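Local atomic coordinates of N-terminal domain of PorA (28-171) (Porphyromonas gingivalis ATCC 33277, PDB entry 6KJK), a protein that probably takes part in PorXY-SigP signalling of the type IX secretion system, of which it is a cargo; this chain is its N-terminal domain. Residues A[33-38]-A[93-98]; A[107-112]-A[129-134]. One frame throughout, in Å; residues are numbered along the deposited sequence.

In the fold
Both contacts pair antiparallel neighbours, and each lies in a different sheet of this all-beta domain. Contact 1 joins strands 31-42 and 90-99, which are far apart in sequence. Contact 2 joins strands 105-115 and 125-133, the two arms of a beta hairpin. Their centres are about 9 Å apart, because the sheets pack face to face. Met34 meets Phe131, Phe36 meets Ile129, and Phe98 meets Tyr133 in the shared core. Contact 1 is partly buried, and its outer face carries charged groups. Contact 2 is buried, with none of its touching residues exposed. It relies on backbone bonds and two phenylalanine rings, with one amide and a water on its other face.

Contact 1: residues A[33-38]-A[93-98]; sequences EMKFKG and SLRYTF
Residues 33-38 and 93-98 run antiparallel, at 166° between their directions. Met34 pairs with Tyr96 and Phe36 with Leu94, each through two backbone hydrogen bonds. Met34 N to Tyr96 O is 2.8 Å. Glu33-Thr97, Lys35-Arg95 and Lys37-Ser93 are the non-hydrogen-bonded pairs. Their side chains share one face of the sheet.

On that face Lys35 and Arg95 lie side by side. Lys35 CE sits over the centre of the Arg95 guanidinium, 3.2 Å above its plane. Lys35 NZ comes within 3.2 Å of Arg95 NH2, a close approach of like charges. Glu33 OE1 reaches the guanidinium edge in a long salt bridge, 3.6 Å from Arg95 NE. It probably offsets part of that charge. A water accepts from Arg95 NH1 at 3.1 Å and also bonds Ser93 OG at 2.6 Å.

The other face is mostly apolar. Met34 CG is anti to the carbonyl carbon (chi1 -57°), and the chain carries SD to the edge of the Phe98 ring. This is a Met-aromatic contact, with SD 3.6 Å from Phe98 CZ.

Strand 64-69 flanks 93-98 on its far side, bonding through the backbone of Ser93, Arg95 and Thr97. Tyr96 OH is hydrogen-bonded to His105 and to Ile60 N. Met34, Phe36 and Leu94 pack on strand 125-133 of the facing sheet.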
loop_
_atom_site.group_PDB
_atom_site.type_symbol
_atom_site.label_atom_id
_atom_site.label_comp_id
_atom_site.label_asym_id
_atom_site.label_seq_id
_atom_site.Cartn_x
_atom_site.Cartn_y
_atom_site.Cartn_z
ATOM N N GLU A 33 -14.292 1.229 -5.415
ATOM C CA GLU A 33 -13.231 1.035 -4.431
ATOM C C GLU A 33 -12.426 -0.189 -4.817
ATOM O O GLU A 33 -13.002 -1.235 -5.140
ATOM C CB GLU A 33 -13.779 0.879 -3.011
ATOM C CG GLU A 33 -12.681 0.845 -1.950
ATOM C CD GLU A 33 -13.191 0.577 -0.553
ATOM O OE1 GLU A 33 -13.033 -0.570 -0.074
ATOM O OE2 GLU A 33 -13.724 1.518 0.072
ATOM N N MET A 34 -11.101 -0.059 -4.805
ATOM C CA MET A 34 -10.180 -1.168 -4.985
ATOM C C MET A 34 -9.273 -1.214 -3.769
ATOM O O MET A 34 -8.962 -0.174 -3.175
ATOM C CB MET A 34 -9.358 -0.986 -6.261
ATOM C CG MET A 34 -10.280 -0.838 -7.464
ATOM S SD MET A 34 -9.453 -0.651 -9.045
ATOM C CE MET A 34 -8.859 -2.328 -9.286
ATOM N N LYS A 35 -8.848 -2.410 -3.367
ATOM C CA LYS A 35 -8.090 -2.520 -2.126
ATOM C C LYS A 35 -6.926 -3.477 -2.259
ATOM O O LYS A 35 -7.102 -4.622 -2.695
ATOM C CB LYS A 35 -8.996 -2.964 -0.992
ATOM C CG LYS A 35 -8.289 -3.105 0.334
ATOM C CD LYS A 35 -9.280 -3.674 1.323
ATOM C CE LYS A 35 -9.145 -3.055 2.690
ATOM N NZ LYS A 35 -9.558 -4.011 3.765
ATOM N N PHE A 36 -5.751 -3.028 -1.843
ATOM C CA PHE A 36 -4.582 -3.873 -1.641
ATOM C C PHE A 36 -4.477 -4.218 -0.169
ATOM O O PHE A 36 -4.673 -3.361 0.699
ATOM C CB PHE A 36 -3.327 -3.091 -2.059
ATOM C CG PHE A 36 -2.042 -3.718 -1.615
ATOM C CD1 PHE A 36 -1.411 -4.656 -2.404
ATOM C CD2 PHE A 36 -1.473 -3.406 -0.403
ATOM C CE1 PHE A 36 -0.241 -5.244 -2.000
ATOM C CE2 PHE A 36 -0.302 -3.998 0.013
ATOM C CZ PHE A 36 0.325 -4.915 -0.800
ATOM N N LYS A 37 -4.182 -5.484 0.111
ATOM C CA LYS A 37 -4.003 -5.953 1.477
ATOM C C LYS A 37 -2.735 -6.787 1.559
ATOM O O LYS A 37 -2.496 -7.654 0.709
ATOM C CB LYS A 37 -5.187 -6.832 1.949
ATOM C CG LYS A 37 -6.459 -6.045 2.290
ATOM C CD LYS A 37 -7.599 -7.016 2.584
ATOM C CE LYS A 37 -7.318 -7.774 3.874
ATOM N NZ LYS A 37 -8.566 -8.242 4.544
ATOM N N GLY A 38 -1.953 -6.558 2.594
ATOM C CA GLY A 38 -0.774 -7.355 2.823
ATOM C C GLY A 38 -0.359 -7.237 4.267
ATOM O O GLY A 38 -1.135 -6.801 5.129
ATOM N N SER A 93 -2.890 -2.013 4.431
ATOM C CA SER A 93 -3.867 -1.939 3.360
ATOM C C SER A 93 -3.816 -0.580 2.685
ATOM O O SER A 93 -3.446 0.435 3.289
ATOM C CB SER A 93 -5.285 -2.253 3.803
ATOM O OG SER A 93 -5.770 -1.286 4.688
ATOM N N LEU A 94 -4.212 -0.566 1.420
ATOM C CA LEU A 94 -4.326 0.674 0.665
ATOM C C LEU A 94 -5.607 0.605 -0.141
ATOM O O LEU A 94 -5.772 -0.315 -0.952
ATOM C CB LEU A 94 -3.116 0.840 -0.267
ATOM C CG LEU A 94 -3.080 2.112 -1.111
ATOM C CD1 LEU A 94 -2.972 3.330 -0.223
ATOM C CD2 LEU A 94 -1.917 2.061 -2.109
ATOM N N ARG A 95 -6.506 1.541 0.088
ATOM C CA ARG A 95 -7.765 1.590 -0.619
ATOM C C ARG A 95 -7.712 2.749 -1.601
ATOM O O ARG A 95 -7.294 3.864 -1.246
ATOM C CB ARG A 95 -8.879 1.840 0.386
ATOM C CG ARG A 95 -9.286 0.621 1.189
ATOM C CD ARG A 95 -10.292 1.068 2.250
ATOM N NE ARG A 95 -11.041 -0.010 2.897
ATOM C CZ ARG A 95 -10.672 -0.598 4.031
ATOM N NH1 ARG A 95 -9.538 -0.244 4.629
ATOM N NH2 ARG A 95 -11.422 -1.561 4.558
ATOM N N TYR A 96 -8.166 2.514 -2.818
ATOM C CA TYR A 96 -8.173 3.515 -3.875
ATOM C C TYR A 96 -9.616 3.653 -4.312
ATOM O O TYR A 96 -10.249 2.654 -4.683
ATOM C CB TYR A 96 -7.294 3.018 -5.016
ATOM C CG TYR A 96 -7.265 3.900 -6.254
ATOM C CD1 TYR A 96 -7.228 5.295 -6.179
ATOM C CD2 TYR A 96 -7.279 3.316 -7.489
ATOM C CE1 TYR A 96 -7.212 6.060 -7.324
ATOM C CE2 TYR A 96 -7.259 4.080 -8.659
ATOM C CZ TYR A 96 -7.214 5.466 -8.558
ATOM O OH TYR A 96 -7.181 6.291 -9.683
ATOM N N THR A 97 -10.152 4.874 -4.262
ATOM C CA THR A 97 -11.554 5.114 -4.567
ATOM C C THR A 97 -11.632 6.181 -5.646
ATOM O O THR A 97 -10.806 7.095 -5.685
ATOM C CB THR A 97 -12.299 5.575 -3.338
ATOM O OG1 THR A 97 -11.630 6.694 -2.779
ATOM C CG2 THR A 97 -12.313 4.493 -2.301
ATOM N N PHE A 98 -12.597 6.052 -6.545
ATOM C CA PHE A 98 -12.630 6.919 -7.719
ATOM C C PHE A 98 -13.976 6.745 -8.402
ATOM O O PHE A 98 -14.714 5.810 -8.091
ATOM C CB PHE A 98 -11.487 6.591 -8.702
ATOM C CG PHE A 98 -11.417 5.123 -9.061
ATOM C CD1 PHE A 98 -12.129 4.615 -10.145
ATOM C CD2 PHE A 98 -10.663 4.253 -8.302
ATOM C CE1 PHE A 98 -12.094 3.264 -10.442
ATOM C CE2 PHE A 98 -10.613 2.900 -8.588
ATOM C CZ PHE A 98 -11.328 2.398 -9.654
HETATM O O HOH W 1 -7.695 -2.276 6.155
#

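Contact 2: residues A[107-112]-A[129-134]; sequences GAFTFS and INFKYK
Gly107 O accepts from Phe131 N at 2.7 Å, the shortest hydrogen bond between the two strands. The return bond, Gly107 N to Phe131 O, is more bent, with 141° at the hydrogen. Phe109 and Ile129 form the next hydrogen-bonded pair. There Phe109 O takes Ile129 N almost straight, at 177°.

Ala108 and Asn130 face each other between these pairs. Asn130 OD1 lies 3.4 Å from Ala108 CB. A water also lies 3.0 Å from Asn130 OD1 and 3.1 Å from Phe109 O, placed to donate to either.

The opposite face holds two rings. Phe109 and Phe131 meet rim to rim, with planes at 79° and neither ring over the other. Phe109 CD1 touches Phe131 CE2 at 3.5 Å, near the plane of the Phe131 ring. Both rings swing to the side of their own backbone N, and this brings their rims together. Ile129 CG2 lies over one face of Phe131, offset toward the rim. Tyr96 of strand 90-99 meets both rings.

The chemistry is thus divided by face. The phenylalanines bring apolar surface to the core between the sheets. Four backbone bonds pair the N and O groups of Gly107, Phe109, Ile129 and Phe131, and the amide and water keep to the other side.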
loop_
_atom_site.group_PDB
_atom_site.type_symbol
_atom_site.label_atom_id
_atom_site.label_comp_id
_atom_site.label_asym_id
_atom_site.label_seq_id
_atom_site.Cartn_x
_atom_site.Cartn_y
_atom_site.Cartn_z
ATOM N N GLY A 107 -4.523 3.144 -11.542
ATOM C CA GLY A 107 -3.931 3.893 -10.424
ATOM C C GLY A 107 -2.665 3.162 -10.010
ATOM O O GLY A 107 -2.619 1.937 -10.033
ATOM N N ALA A 108 -1.616 3.886 -9.704
ATOM C CA ALA A 108 -0.339 3.260 -9.383
ATOM C C ALA A 108 0.262 3.933 -8.158
ATOM O O ALA A 108 0.285 5.174 -8.069
ATOM C CB ALA A 108 0.634 3.356 -10.567
ATOM N N PHE A 109 0.738 3.119 -7.217
ATOM C CA PHE A 109 1.293 3.612 -5.975
ATOM C C PHE A 109 2.547 2.830 -5.658
ATOM O O PHE A 109 2.692 1.668 -6.065
ATOM C CB PHE A 109 0.294 3.418 -4.827
ATOM C CG PHE A 109 -0.999 4.180 -5.033
ATOM C CD1 PHE A 109 -2.053 3.625 -5.738
ATOM C CD2 PHE A 109 -1.140 5.476 -4.533
ATOM C CE1 PHE A 109 -3.235 4.340 -5.899
ATOM C CE2 PHE A 109 -2.309 6.156 -4.689
ATOM C CZ PHE A 109 -3.358 5.602 -5.359
ATOM N N THR A 110 3.433 3.444 -4.898
ATOM C CA THR A 110 4.549 2.719 -4.298
ATOM C C THR A 110 4.456 2.917 -2.803
ATOM O O THR A 110 4.226 4.037 -2.342
ATOM C CB THR A 110 5.894 3.209 -4.845
ATOM O OG1 THR A 110 5.921 2.992 -6.264
ATOM C CG2 THR A 110 7.065 2.473 -4.196
ATOM N N PHE A 111 4.611 1.837 -2.053
ATOM C CA PHE A 111 4.660 1.874 -0.598
ATOM C C PHE A 111 6.041 1.398 -0.187
ATOM O O PHE A 111 6.493 0.323 -0.641
ATOM C CB PHE A 111 3.595 0.958 -0.004
ATOM C CG PHE A 111 3.726 0.796 1.485
ATOM C CD1 PHE A 111 3.151 1.713 2.364
ATOM C CD2 PHE A 111 4.462 -0.254 2.008
ATOM C CE1 PHE A 111 3.279 1.544 3.752
ATOM C CE2 PHE A 111 4.613 -0.423 3.386
ATOM C CZ PHE A 111 4.010 0.469 4.239
ATOM N N SER A 112 6.680 2.122 0.721
ATOM C CA SER A 112 7.905 1.628 1.335
ATOM C C SER A 112 7.850 1.760 2.839
ATOM O O SER A 112 7.278 2.699 3.393
ATOM C CB SER A 112 9.150 2.393 0.854
ATOM O OG SER A 112 9.344 2.206 -0.539
ATOM N N ILE A 129 2.139 -1.037 -6.335
ATOM C CA ILE A 129 0.768 -1.507 -6.391
ATOM C C ILE A 129 0.112 -0.841 -7.592
ATOM O O ILE A 129 0.074 0.400 -7.677
ATOM C CB ILE A 129 0.024 -1.130 -5.107
ATOM C CG1 ILE A 129 0.725 -1.755 -3.919
ATOM C CG2 ILE A 129 -1.448 -1.560 -5.169
ATOM C CD1 ILE A 129 0.332 -1.146 -2.636
ATOM N N ASN A 130 -0.424 -1.639 -8.509
ATOM C CA ASN A 130 -1.168 -1.121 -9.655
ATOM C C ASN A 130 -2.619 -1.538 -9.527
ATOM O O ASN A 130 -2.916 -2.740 -9.437
ATOM C CB ASN A 130 -0.622 -1.671 -10.973
ATOM C CG ASN A 130 0.756 -1.168 -11.292
ATOM O OD1 ASN A 130 1.103 -0.020 -10.994
ATOM N ND2 ASN A 130 1.566 -2.027 -11.902
ATOM N N PHE A 131 -3.510 -0.579 -9.459
ATOM C CA PHE A 131 -4.939 -0.829 -9.475
ATOM C C PHE A 131 -5.383 -0.715 -10.921
ATOM O O PHE A 131 -5.528 0.389 -11.446
ATOM C CB PHE A 131 -5.647 0.215 -8.622
ATOM C CG PHE A 131 -5.324 0.115 -7.135
ATOM C CD1 PHE A 131 -5.925 -0.873 -6.356
ATOM C CD2 PHE A 131 -4.431 0.968 -6.513
ATOM C CE1 PHE A 131 -5.663 -0.986 -4.992
ATOM C CE2 PHE A 131 -4.184 0.864 -5.151
ATOM C CZ PHE A 131 -4.802 -0.112 -4.386
ATOM N N LYS A 132 -5.579 -1.850 -11.573
ATOM C CA LYS A 132 -5.966 -1.893 -12.986
ATOM C C LYS A 132 -7.482 -2.028 -13.050
ATOM O O LYS A 132 -8.034 -3.134 -12.944
ATOM C CB LYS A 132 -5.247 -3.022 -13.709
ATOM C CG LYS A 132 -3.760 -2.818 -13.772
ATOM C CD LYS A 132 -3.086 -3.884 -14.604
ATOM C CE LYS A 132 -1.596 -3.647 -14.669
ATOM N NZ LYS A 132 -0.897 -4.764 -15.363
ATOM N N TYR A 133 -8.155 -0.895 -13.205
ATOM C CA TYR A 133 -9.607 -0.826 -13.254
ATOM C C TYR A 133 -10.087 -1.071 -14.684
ATOM O O TYR A 133 -9.667 -0.372 -15.614
ATOM C CB TYR A 133 -10.045 0.565 -12.823
ATOM C CG TYR A 133 -11.514 0.865 -12.912
ATOM C CD1 TYR A 133 -12.427 0.232 -12.082
ATOM C CD2 TYR A 133 -11.991 1.824 -13.822
ATOM C CE1 TYR A 133 -13.778 0.540 -12.134
ATOM C CE2 TYR A 133 -13.332 2.138 -13.886
ATOM C CZ TYR A 133 -14.223 1.500 -13.053
ATOM O OH TYR A 133 -15.553 1.842 -13.133
ATOM N N LYS A 134 -10.970 -2.058 -14.851
ATOM C CA LYS A 134 -11.601 -2.360 -16.147
ATOM C C LYS A 134 -10.570 -2.453 -17.268
ATOM O O LYS A 134 -10.700 -1.828 -18.327
ATOM C CB LYS A 134 -12.720 -1.370 -16.477
ATOM C CG LYS A 134 -13.878 -1.419 -15.514
ATOM C CD LYS A 134 -15.036 -0.515 -15.922
ATOM C CE LYS A 134 -16.206 -0.661 -14.958
ATOM N NZ LYS A 134 -17.326 0.285 -15.179
HETATM O O HOH W 2 3.058 1.015 -9.033
#